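Local coordinates for StiE protein (Stigmatella aurantiaca, PDB 6ECX) that binds S-adenosylmethionine and, as the O-methyltransferase domain of a modular polyketide synthase, transfers methyl groups to oxygen during polyketide assembly, at residues E75-R78 / V79-A83; R66-L69 / A70-R74; V232-S235 / N236-A239; L312-Y315 / A316-A319; L103-L106 / G107-E111. One frame throughout, in Å; residues are numbered along the deposited sequence.

Interaction 1: residues E75-R78 / V79-A83; sequences ELRR and VLFRA. With SAM (S-adenosylmethionine), chain B.
With CG of Leu76 anti to its backbone N (chi1 178°) and CG of Leu80 turned beside its own N (chi1 -85°), the two leucines meet one turn apart near the C-terminal end of helix 64-80, CG of Leu76 lying 4.0 Å from CD1 of Leu80. This helix packs on the sheet of the Rossmann-like methyltransferase fold, both leucines facing its strands. Val79 N, Leu80 N and Phe81 N donate to the carbonyls of Glu75, Leu76 and Arg77, and Phe81 then leaves helical geometry. CD2 of Phe81 approaches Arg77 O at 3.3 Å, with the oxygen at the ring edge. Arg77 sends its guanidinium to the cofactor: NH2 reaches the carboxylate O of S-adenosylmethionine at 2.9 Å, with that carboxylate at the edge of the guanidinium, while Asp102 forms a salt bridge with the same nitrogen. On the outer side, Arg78 grips Glu75 side-on, NE to OE1 and NH2 to OE2, both bonds close to its guanidinium plane; Tyr315 also engages Glu75 OE2. At the helix end, Arg82 NH1 donates to Val79 O at 2.8 Å from above the carbonyl plane, the face opposite the one met by Arg82 N.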
loop_
_atom_site.group_PDB
_atom_site.type_symbol
_atom_site.label_atom_id
_atom_site.label_comp_id
_atom_site.label_asym_id
_atom_site.label_seq_id
_atom_site.Cartn_x
_atom_site.Cartn_y
_atom_site.Cartn_z
ATOM N N GLU A 75 -8.457 7.826 5.508
ATOM C CA GLU A 75 -8.115 8.940 4.630
ATOM C C GLU A 75 -7.068 8.540 3.590
ATOM O O GLU A 75 -7.145 8.955 2.426
ATOM C CB GLU A 75 -7.623 10.116 5.472
ATOM C CG GLU A 75 -7.028 11.271 4.674
ATOM C CD GLU A 75 -8.047 12.026 3.831
ATOM O OE1 GLU A 75 -9.257 11.713 3.904
ATOM O OE2 GLU A 75 -7.619 12.945 3.094
ATOM N N LEU A 76 -6.070 7.743 3.989
ATOM C CA LEU A 76 -5.130 7.205 3.010
ATOM C C LEU A 76 -5.870 6.436 1.921
ATOM O O LEU A 76 -5.615 6.620 0.722
ATOM C CB LEU A 76 -4.110 6.305 3.710
ATOM C CG LEU A 76 -3.084 5.639 2.796
ATOM C CD1 LEU A 76 -1.925 6.586 2.534
ATOM C CD2 LEU A 76 -2.583 4.376 3.454
ATOM N N ARG A 77 -6.830 5.599 2.330
ATOM C CA ARG A 77 -7.629 4.833 1.379
ATOM C C ARG A 77 -8.476 5.740 0.482
ATOM O O ARG A 77 -8.627 5.468 -0.716
ATOM C CB ARG A 77 -8.541 3.868 2.130
ATOM C CG ARG A 77 -8.077 2.427 2.139
ATOM C CD ARG A 77 -6.982 2.224 3.140
ATOM N NE ARG A 77 -6.434 0.870 3.096
ATOM C CZ ARG A 77 -5.429 0.465 3.862
ATOM N NH1 ARG A 77 -4.881 1.318 4.717
ATOM N NH2 ARG A 77 -4.973 -0.775 3.771
ATOM N N ARG A 78 -9.084 6.785 1.057
ATOM C CA ARG A 78 -9.900 7.705 0.269
ATOM C C ARG A 78 -9.089 8.277 -0.888
ATOM O O ARG A 78 -9.550 8.292 -2.032
ATOM C CB ARG A 78 -10.458 8.829 1.154
ATOM C CG ARG A 78 -11.515 9.711 0.463
ATOM C CD ARG A 78 -11.990 10.847 1.377
ATOM N NE ARG A 78 -10.919 11.814 1.620
ATOM C CZ ARG A 78 -10.741 12.925 0.911
ATOM N NH1 ARG A 78 -11.574 13.219 -0.080
ATOM N NH2 ARG A 78 -9.729 13.735 1.188
ATOM N N VAL A 79 -7.842 8.668 -0.621
ATOM C CA VAL A 79 -7.000 9.234 -1.675
ATOM C C VAL A 79 -6.559 8.154 -2.664
ATOM O O VAL A 79 -6.553 8.381 -3.884
ATOM C CB VAL A 79 -5.799 9.971 -1.066
ATOM C CG1 VAL A 79 -4.948 10.595 -2.172
ATOM C CG2 VAL A 79 -6.278 11.036 -0.081
ATOM N N LEU A 80 -6.181 6.970 -2.161
ATOM C CA LEU A 80 -5.816 5.852 -3.034
ATOM C C LEU A 80 -6.900 5.526 -4.054
ATOM O O LEU A 80 -6.597 5.170 -5.197
ATOM C CB LEU A 80 -5.520 4.606 -2.198
ATOM C CG LEU A 80 -4.098 4.495 -1.658
ATOM C CD1 LEU A 80 -4.046 3.564 -0.438
ATOM C CD2 LEU A 80 -3.223 3.962 -2.786
ATOM N N PHE A 81 -8.162 5.583 -3.647
ATOM C CA PHE A 81 -9.279 5.207 -4.508
ATOM C C PHE A 81 -9.903 6.407 -5.211
ATOM O O PHE A 81 -11.001 6.282 -5.744
ATOM C CB PHE A 81 -10.360 4.492 -3.693
ATOM C CG PHE A 81 -10.061 3.049 -3.399
ATOM C CD1 PHE A 81 -10.527 2.045 -4.238
ATOM C CD2 PHE A 81 -9.352 2.695 -2.259
ATOM C CE1 PHE A 81 -10.270 0.710 -3.951
ATOM C CE2 PHE A 81 -9.097 1.371 -1.961
ATOM C CZ PHE A 81 -9.547 0.373 -2.799
ATOM N N ARG A 82 -9.233 7.570 -5.198
ATOM C CA ARG A 82 -9.843 8.823 -5.635
ATOM C C ARG A 82 -10.477 8.734 -7.020
ATOM O O ARG A 82 -11.474 9.415 -7.294
ATOM C CB ARG A 82 -8.789 9.941 -5.628
ATOM C CG ARG A 82 -7.610 9.678 -6.590
ATOM C CD ARG A 82 -6.431 10.602 -6.237
ATOM N NE ARG A 82 -5.260 10.333 -7.074
ATOM C CZ ARG A 82 -4.373 9.365 -6.838
ATOM N NH1 ARG A 82 -4.510 8.563 -5.781
ATOM N NH2 ARG A 82 -3.340 9.199 -7.654
ATOM N N ALA A 83 -9.901 7.956 -7.916
ATOM C CA ALA A 83 -10.339 7.970 -9.303
ATOM C C ALA A 83 -11.181 6.761 -9.669
ATOM O O ALA A 83 -11.681 6.703 -10.797
ATOM C CB ALA A 83 -9.129 8.052 -10.241
HETATM N N SAM B . -2.205 -4.544 1.769
HETATM C CA SAM B . -2.430 -4.904 3.164
HETATM C C SAM B . -2.816 -3.681 3.984
HETATM O O SAM B . -2.659 -2.563 3.501
HETATM O OXT SAM B . -3.290 -3.769 5.121
HETATM C CB SAM B . -1.186 -5.557 3.741
HETATM C CG SAM B . 0.103 -4.777 3.519
HETATM S SD SAM B . 1.466 -5.552 4.429
HETATM C CE SAM B . 2.492 -4.107 4.805
HETATM C "C5'" SAM B . 2.342 -6.463 3.132
HETATM C "C4'" SAM B . 1.561 -7.682 2.635
HETATM O "O4'" SAM B . 2.098 -8.215 1.433
HETATM C "C3'" SAM B . 1.502 -8.856 3.606
HETATM O "O3'" SAM B . 0.151 -9.282 3.619
HETATM C "C2'" SAM B . 2.352 -9.943 2.960
HETATM O "O2'" SAM B . 1.929 -11.262 3.243
HETATM C "C1'" SAM B . 2.131 -9.629 1.487
HETATM N N9 SAM B . 3.155 -10.139 0.554
HETATM C C8 SAM B . 4.503 -9.876 0.601
HETATM N N7 SAM B . 5.097 -10.494 -0.453
HETATM C C5 SAM B . 4.157 -11.154 -1.166
HETATM C C6 SAM B . 4.213 -11.930 -2.309
HETATM N N6 SAM B . 5.371 -12.158 -2.928
HETATM N N1 SAM B . 3.052 -12.483 -2.826
HETATM C C2 SAM B . 1.842 -12.255 -2.214
HETATM N N3 SAM B . 1.798 -11.477 -1.077
HETATM C C4 SAM B . 2.929 -10.935 -0.550
#

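Interaction 2: residues R66-L69 / A70-R74; sequences RERL and AVAQR
Residues 66-74 form unbroken alpha-helix, with Ala70 N, Val71 N, Ala72 N and Gln73 N donating to the carbonyls four residues earlier, Arg66, Glu67, Arg68 and Leu69. Leu69 and Gln73, one turn apart, cross at an angle: Leu69 CG rests 4.0 Å from Gln73 CD, the amide carbon. The glutamine CG stands beside its own backbone N (chi1 -72°), which brings CG within 3.3 Å of Leu69 O and leads the extended chain back along the preceding turn. Its NE2 donates to Thr39 O, so the polar end is tied to the loop beside the cofactor pocket. Arg68 runs forward along the helix, bent at chi2 (62°), and NH1 comes 3.9 Å from CG1 of Val71 and 4.1 Å from CB of Ala72. Both methyl groups meet the guanidinium obliquely, while Phe43 makes a cation-pi contact with the same arginine. CG2 of Val71 sits 3.2 Å from Glu67 O, the carbonyl that accepts from Val71 N. Glu67 itself is paired with Arg62 through a salt bridge. Further along, the Arg74 guanidinium has Ala70 O over the centre of one face. The N-terminal half of helix 64-80 is thus held between two elements: Leu69 packs against Trp52, Thr55 and Val56 of helix 52-57, while Ala72 and Gln73 lean on the loop that carries Phe37, Trp40 and Phe43.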
loop_
_atom_site.group_PDB
_atom_site.type_symbol
_atom_site.label_atom_id
_atom_site.label_comp_id
_atom_site.label_asym_id
_atom_site.label_seq_id
_atom_site.Cartn_x
_atom_site.Cartn_y
_atom_site.Cartn_z
ATOM N N ARG A 66 -6.271 6.009 18.974
ATOM C CA ARG A 66 -6.682 4.761 18.336
ATOM C C ARG A 66 -7.687 5.035 17.226
ATOM O O ARG A 66 -7.513 4.590 16.083
ATOM C CB ARG A 66 -7.276 3.805 19.368
ATOM C CG ARG A 66 -7.470 2.386 18.851
ATOM C CD ARG A 66 -8.398 1.597 19.765
ATOM N NE ARG A 66 -8.248 0.148 19.632
ATOM C CZ ARG A 66 -8.895 -0.600 18.742
ATOM N NH1 ARG A 66 -9.738 -0.037 17.884
ATOM N NH2 ARG A 66 -8.697 -1.912 18.705
ATOM N N GLU A 67 -8.748 5.779 17.547
ATOM C CA GLU A 67 -9.703 6.178 16.521
ATOM C C GLU A 67 -9.115 7.235 15.592
ATOM O O GLU A 67 -9.489 7.294 14.415
ATOM C CB GLU A 67 -10.996 6.667 17.180
ATOM C CG GLU A 67 -11.727 5.566 17.954
ATOM C CD GLU A 67 -12.793 6.096 18.904
ATOM O OE1 GLU A 67 -12.967 7.332 18.978
ATOM O OE2 GLU A 67 -13.455 5.276 19.583
ATOM N N ARG A 68 -8.182 8.059 16.085
ATOM C CA ARG A 68 -7.516 9.028 15.214
ATOM C C ARG A 68 -6.667 8.325 14.163
ATOM O O ARG A 68 -6.657 8.726 12.994
ATOM C CB ARG A 68 -6.660 9.987 16.039
ATOM C CG ARG A 68 -6.027 11.118 15.249
ATOM C CD ARG A 68 -7.077 12.023 14.614
ATOM N NE ARG A 68 -6.460 13.128 13.882
ATOM C CZ ARG A 68 -6.226 13.114 12.575
ATOM N NH1 ARG A 68 -6.567 12.050 11.857
ATOM N NH2 ARG A 68 -5.656 14.159 11.985
ATOM N N LEU A 69 -5.958 7.266 14.559
ATOM C CA LEU A 69 -5.199 6.491 13.586
ATOM C C LEU A 69 -6.125 5.821 12.570
ATOM O O LEU A 69 -5.824 5.788 11.369
ATOM C CB LEU A 69 -4.335 5.463 14.310
ATOM C CG LEU A 69 -3.514 4.544 13.410
ATOM C CD1 LEU A 69 -2.622 5.351 12.479
ATOM C CD2 LEU A 69 -2.693 3.598 14.277
ATOM N N ALA A 70 -7.268 5.299 13.027
ATOM C CA ALA A 70 -8.215 4.690 12.094
ATOM C C ALA A 70 -8.726 5.713 11.087
ATOM O O ALA A 70 -8.834 5.417 9.890
ATOM C CB ALA A 70 -9.379 4.055 12.853
ATOM N N VAL A 71 -9.028 6.927 11.554
ATOM C CA VAL A 71 -9.448 8.000 10.658
ATOM C C VAL A 71 -8.390 8.245 9.590
ATOM O O VAL A 71 -8.694 8.335 8.393
ATOM C CB VAL A 71 -9.740 9.280 11.465
ATOM C CG1 VAL A 71 -9.863 10.486 10.544
ATOM C CG2 VAL A 71 -10.998 9.103 12.293
ATOM N N ALA A 72 -7.127 8.357 10.009
ATOM C CA ALA A 72 -6.064 8.676 9.062
ATOM C C ALA A 72 -5.803 7.531 8.096
ATOM O O ALA A 72 -5.284 7.756 6.995
ATOM C CB ALA A 72 -4.776 9.034 9.809
ATOM N N GLN A 73 -6.116 6.300 8.499
ATOM C CA GLN A 73 -5.954 5.169 7.599
ATOM C C GLN A 73 -7.060 5.145 6.556
ATOM O O GLN A 73 -6.806 4.826 5.388
ATOM C CB GLN A 73 -5.932 3.859 8.388
ATOM C CG GLN A 73 -4.650 3.646 9.206
ATOM C CD GLN A 73 -4.758 2.473 10.167
ATOM O OE1 GLN A 73 -5.764 2.317 10.855
ATOM N NE2 GLN A 73 -3.727 1.635 10.206
ATOM N N ARG A 74 -8.293 5.463 6.967
ATOM C CA ARG A 74 -9.377 5.618 6.006
ATOM C C ARG A 74 -9.086 6.753 5.027
ATOM O O ARG A 74 -9.408 6.656 3.834
ATOM C CB ARG A 74 -10.697 5.852 6.739
ATOM C CG ARG A 74 -11.239 4.599 7.400
ATOM C CD ARG A 74 -12.675 4.783 7.865
ATOM N NE ARG A 74 -12.759 5.568 9.092
ATOM C CZ ARG A 74 -12.589 5.061 10.310
ATOM N NH1 ARG A 74 -12.321 3.771 10.465
ATOM N NH2 ARG A 74 -12.682 5.845 11.371
#

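Interaction 3: residues V232-S235 / N236-A239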
loop_
_atom_site.group_PDB
_atom_site.type_symbol
_atom_site.label_atom_id
_atom_site.label_comp_id
_atom_site.label_asym_id
_atom_site.label_seq_id
_atom_site.Cartn_x
_atom_site.Cartn_y
_atom_site.Cartn_z
ATOM N N VAL A 232 -0.278 10.938 -6.067
ATOM C CA VAL A 232 -0.343 11.883 -4.956
ATOM C C VAL A 232 0.763 11.544 -3.957
ATOM O O VAL A 232 0.920 10.383 -3.555
ATOM C CB VAL A 232 -1.733 11.867 -4.289
ATOM C CG1 VAL A 232 -1.739 12.742 -3.031
ATOM C CG2 VAL A 232 -2.809 12.379 -5.272
ATOM N N ASP A 233 1.516 12.562 -3.551
ATOM C CA ASP A 233 2.622 12.422 -2.617
ATOM C C ASP A 233 2.098 12.762 -1.224
ATOM O O ASP A 233 1.795 13.925 -0.932
ATOM C CB ASP A 233 3.763 13.344 -3.035
ATOM C CG ASP A 233 4.991 13.199 -2.167
ATOM O OD1 ASP A 233 4.972 12.453 -1.173
ATOM O OD2 ASP A 233 5.992 13.861 -2.486
ATOM N N VAL A 234 1.978 11.751 -0.369
ATOM C CA VAL A 234 1.525 11.959 0.999
ATOM C C VAL A 234 2.678 11.817 1.997
ATOM O O VAL A 234 2.444 11.560 3.181
ATOM C CB VAL A 234 0.358 11.021 1.352
ATOM C CG1 VAL A 234 -0.861 11.301 0.462
ATOM C CG2 VAL A 234 0.777 9.561 1.205
ATOM N N SER A 235 3.921 11.985 1.529
ATOM C CA SER A 235 5.093 11.884 2.405
ATOM C C SER A 235 4.949 12.758 3.645
ATOM O O SER A 235 5.264 12.325 4.768
ATOM C CB SER A 235 6.362 12.286 1.645
ATOM O OG SER A 235 6.582 11.451 0.521
ATOM N N ASN A 236 4.486 13.998 3.457
ATOM C CA ASN A 236 4.419 14.946 4.569
ATOM C C ASN A 236 3.401 14.502 5.612
ATOM O O ASN A 236 3.618 14.679 6.819
ATOM C CB ASN A 236 4.071 16.340 4.047
ATOM C CG ASN A 236 3.741 17.316 5.170
ATOM O OD1 ASN A 236 4.633 17.833 5.829
ATOM N ND2 ASN A 236 2.451 17.562 5.391
ATOM N N GLU A 237 2.289 13.917 5.160
ATOM C CA GLU A 237 1.209 13.554 6.063
ATOM C C GLU A 237 1.458 12.213 6.730
ATOM O O GLU A 237 1.010 11.992 7.862
ATOM C CB GLU A 237 -0.118 13.524 5.302
ATOM C CG GLU A 237 -0.576 14.917 4.844
ATOM C CD GLU A 237 0.252 15.475 3.695
ATOM O OE1 GLU A 237 0.766 14.673 2.886
ATOM O OE2 GLU A 237 0.389 16.716 3.602
ATOM N N VAL A 238 2.130 11.301 6.031
ATOM C CA VAL A 238 2.571 10.065 6.663
ATOM C C VAL A 238 3.608 10.373 7.738
ATOM O O VAL A 238 3.548 9.846 8.859
ATOM C CB VAL A 238 3.100 9.104 5.582
ATOM C CG1 VAL A 238 4.016 8.069 6.182
ATOM C CG2 VAL A 238 1.926 8.428 4.885
ATOM N N ALA A 239 4.545 11.273 7.429
ATOM C CA ALA A 239 5.535 11.687 8.426
ATOM C C ALA A 239 4.867 12.396 9.601
ATOM O O ALA A 239 5.303 12.256 10.749
ATOM C CB ALA A 239 6.593 12.586 7.777
HETATM O O HOH W 1 3.168 15.449 0.870
#
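The apolar touch between Val234 and Val238, CG2 to CG2 at 4.0 Å, lies across the first turn of helix 235-242, which starts one residue after strand 226-233. Val234 is the N-cap residue, and its carbonyl is the first acceptor of the helix. Among the backbone bonds, Val238 N meets Val234 O at 2.9 Å almost along the C=O axis, Glu237 N adds a weak bond to the same oxygen, and Ala239 N donates to Ser235 O. Side-chain bonds gather round the helix start. Asp233 forms an Asx turn, OD1 accepting from Ser235 N at 2.9 Å on its anti side, tilted from the carboxylate plane, and, on its syn lone pair, from Ser235 OG at 2.5 Å. The serine hydroxyl lies beside its own backbone N (chi1 -60°), where it can reach that carboxylate; it is also bonded to Tyr285 N. Glu237 bends back at chi2 (72°), placing OE1 3.4 Å from Val234 CA, while its OE2 is met from above the carboxylate plane by Asn236 ND2. Water links the two segments: one molecule donates to Asp233 O and Glu237 OE1 and accepts from Asn236 N. The helix start and the N-H and hydroxyl donors to Asp233 OD1 would probably favour its carboxylate form, although Asp233 OD1 and Glu237 OE1, 6.3 Å apart, would tend to work against each other.

Interaction 4: residues L312-Y315 / A316-A319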
loop_
_atom_site.group_PDB
_atom_site.type_symbol
_atom_site.label_atom_id
_atom_site.label_comp_id
_atom_site.label_asym_id
_atom_site.label_seq_id
_atom_site.Cartn_x
_atom_site.Cartn_y
_atom_site.Cartn_z
ATOM N N LEU A 312 4.204 14.655 -9.580
ATOM C CA LEU A 312 3.491 14.170 -8.405
ATOM C C LEU A 312 2.740 15.321 -7.751
ATOM O O LEU A 312 3.257 16.439 -7.643
ATOM C CB LEU A 312 4.464 13.562 -7.391
ATOM C CG LEU A 312 5.474 12.519 -7.857
ATOM C CD1 LEU A 312 6.207 11.960 -6.665
ATOM C CD2 LEU A 312 4.806 11.400 -8.649
ATOM N N THR A 313 1.514 15.055 -7.327
ATOM C CA THR A 313 0.726 16.092 -6.667
ATOM C C THR A 313 0.907 16.003 -5.158
ATOM O O THR A 313 0.614 14.955 -4.575
ATOM C CB THR A 313 -0.745 15.952 -7.011
ATOM O OG1 THR A 313 -0.895 15.931 -8.432
ATOM C CG2 THR A 313 -1.525 17.124 -6.429
ATOM N N PRO A 314 1.382 17.049 -4.494
ATOM C CA PRO A 314 1.389 17.030 -3.030
ATOM C C PRO A 314 -0.031 16.946 -2.487
ATOM O O PRO A 314 -0.938 17.637 -2.956
ATOM C CB PRO A 314 2.058 18.361 -2.660
ATOM C CG PRO A 314 2.706 18.832 -3.912
ATOM C CD PRO A 314 1.862 18.337 -5.024
ATOM N N TYR A 315 -0.213 16.081 -1.484
ATOM C CA TYR A 315 -1.488 15.986 -0.776
ATOM C C TYR A 315 -2.032 17.351 -0.365
ATOM O O TYR A 315 -3.248 17.575 -0.398
ATOM C CB TYR A 315 -1.335 15.120 0.471
ATOM C CG TYR A 315 -2.603 15.043 1.286
ATOM C CD1 TYR A 315 -3.555 14.069 1.012
ATOM C CD2 TYR A 315 -2.855 15.943 2.325
ATOM C CE1 TYR A 315 -4.716 13.978 1.747
ATOM C CE2 TYR A 315 -4.026 15.863 3.068
ATOM C CZ TYR A 315 -4.952 14.872 2.768
ATOM O OH TYR A 315 -6.114 14.758 3.482
ATOM N N ALA A 316 -1.157 18.258 0.076
ATOM C CA ALA A 316 -1.616 19.581 0.489
ATOM C C ALA A 316 -2.255 20.350 -0.660
ATOM O O ALA A 316 -3.005 21.299 -0.416
ATOM C CB ALA A 316 -0.461 20.390 1.094
ATOM N N GLU A 317 -1.994 19.955 -1.904
ATOM C CA GLU A 317 -2.610 20.594 -3.058
ATOM C C GLU A 317 -3.758 19.773 -3.627
ATOM O O GLU A 317 -4.256 20.082 -4.714
ATOM C CB GLU A 317 -1.554 20.862 -4.136
ATOM C CG GLU A 317 -0.548 21.948 -3.748
ATOM C CD GLU A 317 0.560 22.133 -4.778
ATOM O OE1 GLU A 317 0.497 21.498 -5.855
ATOM O OE2 GLU A 317 1.499 22.911 -4.498
ATOM N N PHE A 318 -4.190 18.744 -2.913
ATOM C CA PHE A 318 -5.180 17.800 -3.404
ATOM C C PHE A 318 -6.562 18.132 -2.861
ATOM O O PHE A 318 -6.716 18.481 -1.684
ATOM C CB PHE A 318 -4.789 16.387 -2.997
ATOM C CG PHE A 318 -5.857 15.369 -3.243
ATOM C CD1 PHE A 318 -6.095 14.891 -4.522
ATOM C CD2 PHE A 318 -6.608 14.870 -2.186
ATOM C CE1 PHE A 318 -7.071 13.943 -4.750
ATOM C CE2 PHE A 318 -7.583 13.915 -2.401
ATOM C CZ PHE A 318 -7.813 13.447 -3.686
ATOM N N ALA A 319 -7.564 18.003 -3.726
ATOM C CA ALA A 319 -8.956 18.203 -3.349
ATOM C C ALA A 319 -9.852 17.328 -4.225
ATOM O O ALA A 319 -10.915 16.887 -3.794
ATOM C CB ALA A 319 -9.346 19.688 -3.459
ATOM O OXT ALA A 319 -9.520 16.992 -5.367
HETATM O O HOH W 2 -6.216 17.558 0.648
#
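Tyr315 and Pro314 supply the carbonyls around which residues 316-319 turn, as the short edge strand 313-314 of the mixed methyltransferase sheet passes into the C-terminal tail. Ala316 continues the tight 3-10 turn begun at Tyr315, and its backbone N lies 3.6 Å from CD2 of the tyrosine, in an oblique position relative to the ring. Glu317 follows, its N donating to Pro314 O at 2.8 Å from above the carbonyl plane, the off-plane approach of an i to i+3 bond in this 3-10 turn. Its side chain extends beyond CG and crosses the proline ring, OE1 approaching CD of Pro314 at 3.5 Å and CG at 4.0 Å. Phe318 N then donates to Tyr315 O at 2.9 Å, again well out of the carbonyl plane, so two successive i to i+3 bonds fold the chain. The phenylalanine CG stands anti to its own N (chi1 170°), and the ring is carried to the same flank as Tyr315, where CD2 lies 4.5 Å from CE1 of the tyrosine. Both rings also touch Val79 of helix 64-80, and Tyr315 OH is bonded to Glu75 on that helix, so the tail is laid against it. Phe318 also packs on Arg82. A water bridges the turn, donating to Tyr315 O and, at 2.6 Å, to Phe318 O, and sits over one face of the tyrosine ring toward its rim.

Interaction 5: residues L103-L106 / G107-E111; sequences LIIL and GEQNE
Leu103 O accepts from Gly107 N at 2.9 Å, the first of three successive backbone bonds that carry helix 101-109 toward its C-terminal end. Ile104 follows, binding Glu108 N through its carbonyl, and its side chain runs alongside that of Glu108, both pointing the same way. Its CG2 is the branch anti to the backbone N, and from there it meets OE1 of Glu108 at 3.8 Å, while the aliphatic CG of the glutamate lies 3.5 Å from Ile104 O. Ile105 repeats the pattern with Gln109: Gln109 N donates to Ile105 O, and the methyl CG2 lies 3.7 Å from OE1 of the glutamine. Leu106 ends the segment differently. Its carbonyl receives the side chain of Asn110, where the chain leaves helical geometry, ND2 donating at 2.8 Å in the carbonyl plane, on a lone pair, with an N-H...O angle of 164°; CG of Asn110 stands beside its backbone N (chi1 -49°), which folds the amide back over the last turn. Helix 101-109 connects parallel strands 91-94 and 114-119 in a beta-alpha-beta unit of the Rossmann-like fold: Leu103 and Leu106 pack on Leu115 of strand 114-119, and Ile104 on Arg131 and Val132 of helix 122-134.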
loop_
_atom_site.group_PDB
_atom_site.type_symbol
_atom_site.label_atom_id
_atom_site.label_comp_id
_atom_site.label_asym_id
_atom_site.label_seq_id
_atom_site.Cartn_x
_atom_site.Cartn_y
_atom_site.Cartn_z
ATOM N N LEU A 103 -10.261 -5.875 1.097
ATOM C CA LEU A 103 -11.205 -6.701 0.342
ATOM C C LEU A 103 -12.562 -6.753 1.015
ATOM O O LEU A 103 -13.600 -6.702 0.346
ATOM C CB LEU A 103 -10.668 -8.120 0.183
ATOM C CG LEU A 103 -9.435 -8.285 -0.704
ATOM C CD1 LEU A 103 -8.941 -9.721 -0.656
ATOM C CD2 LEU A 103 -9.755 -7.866 -2.121
ATOM N N ILE A 104 -12.574 -6.896 2.341
ATOM C CA ILE A 104 -13.841 -7.014 3.058
ATOM C C ILE A 104 -14.637 -5.710 2.971
ATOM O O ILE A 104 -15.856 -5.720 2.746
ATOM C CB ILE A 104 -13.568 -7.421 4.514
ATOM C CG1 ILE A 104 -13.136 -8.904 4.577
ATOM C CG2 ILE A 104 -14.781 -7.102 5.385
ATOM C CD1 ILE A 104 -12.610 -9.328 5.935
ATOM N N ILE A 105 -13.968 -4.573 3.178
ATOM C CA ILE A 105 -14.646 -3.283 3.096
ATOM C C ILE A 105 -15.226 -3.074 1.699
ATOM O O ILE A 105 -16.376 -2.647 1.545
ATOM C CB ILE A 105 -13.677 -2.154 3.489
ATOM C CG1 ILE A 105 -13.403 -2.203 4.996
ATOM C CG2 ILE A 105 -14.226 -0.793 3.069
ATOM C CD1 ILE A 105 -12.261 -1.311 5.421
ATOM N N LEU A 106 -14.443 -3.379 0.664
ATOM C CA LEU A 106 -14.947 -3.267 -0.703
ATOM C C LEU A 106 -16.138 -4.193 -0.920
ATOM O O LEU A 106 -17.168 -3.777 -1.465
ATOM C CB LEU A 106 -13.821 -3.575 -1.697
ATOM C CG LEU A 106 -12.722 -2.508 -1.771
ATOM C CD1 LEU A 106 -11.581 -2.969 -2.656
ATOM C CD2 LEU A 106 -13.283 -1.186 -2.321
ATOM N N GLY A 107 -16.036 -5.441 -0.450
ATOM C CA GLY A 107 -17.119 -6.394 -0.660
ATOM C C GLY A 107 -18.384 -6.038 0.100
ATOM O O GLY A 107 -19.501 -6.250 -0.395
ATOM N N GLU A 108 -18.229 -5.520 1.324
ATOM C CA GLU A 108 -19.380 -5.131 2.136
ATOM C C GLU A 108 -20.110 -3.950 1.521
ATOM O O GLU A 108 -21.346 -3.902 1.519
ATOM C CB GLU A 108 -18.929 -4.778 3.552
ATOM C CG GLU A 108 -18.848 -5.945 4.508
ATOM C CD GLU A 108 -18.364 -5.531 5.885
ATOM O OE1 GLU A 108 -17.529 -4.604 5.961
ATOM O OE2 GLU A 108 -18.818 -6.132 6.883
ATOM N N GLN A 109 -19.365 -2.987 0.996
ATOM C CA GLN A 109 -19.957 -1.755 0.502
ATOM C C GLN A 109 -20.352 -1.812 -0.973
ATOM O O GLN A 109 -21.003 -0.880 -1.458
ATOM C CB GLN A 109 -18.985 -0.602 0.762
ATOM C CG GLN A 109 -18.616 -0.491 2.251
ATOM C CD GLN A 109 -17.681 0.670 2.566
ATOM O OE1 GLN A 109 -16.978 1.184 1.690
ATOM N NE2 GLN A 109 -17.683 1.099 3.822
ATOM N N ASN A 110 -20.005 -2.883 -1.693
ATOM C CA ASN A 110 -20.320 -3.013 -3.121
ATOM C C ASN A 110 -20.679 -4.469 -3.387
ATOM O O ASN A 110 -19.800 -5.290 -3.670
ATOM C CB ASN A 110 -19.151 -2.565 -3.986
ATOM C CG ASN A 110 -18.600 -1.221 -3.565
ATOM O OD1 ASN A 110 -19.053 -0.186 -4.047
ATOM N ND2 ASN A 110 -17.623 -1.228 -2.653
ATOM N N GLU A 111 -21.969 -4.781 -3.318
ATOM C CA GLU A 111 -22.381 -6.178 -3.302
ATOM C C GLU A 111 -22.136 -6.884 -4.626
ATOM O O GLU A 111 -22.110 -8.114 -4.650
ATOM C CB GLU A 111 -23.857 -6.291 -2.926
ATOM C CG GLU A 111 -24.149 -5.855 -1.498
ATOM C CD GLU A 111 -25.528 -6.281 -1.019
ATOM O OE1 GLU A 111 -25.813 -7.500 -1.019
ATOM O OE2 GLU A 111 -26.325 -5.393 -0.647
#

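In the fold
From the N terminus, interaction 2 comes first and runs directly into interaction 1, the two following each other along helix 64-80. Interaction 5 lies next, on helix 101-109, and touches interaction 1 through Phe81 and Leu106. Interactions 3 and 4 come late, at the end of strand 226-233 and at the C-terminal tail; their strands are neighbours, joined by backbone bonds between Asp233 and both Thr313 and Tyr315. All five are local and in series, so none nests within or crosses another, and each closes only a helical turn or a tight loop. Interaction 1 is the hub, touching 3, 4 and 5 and joining the cofactor-binding helix to the late strands and the tail.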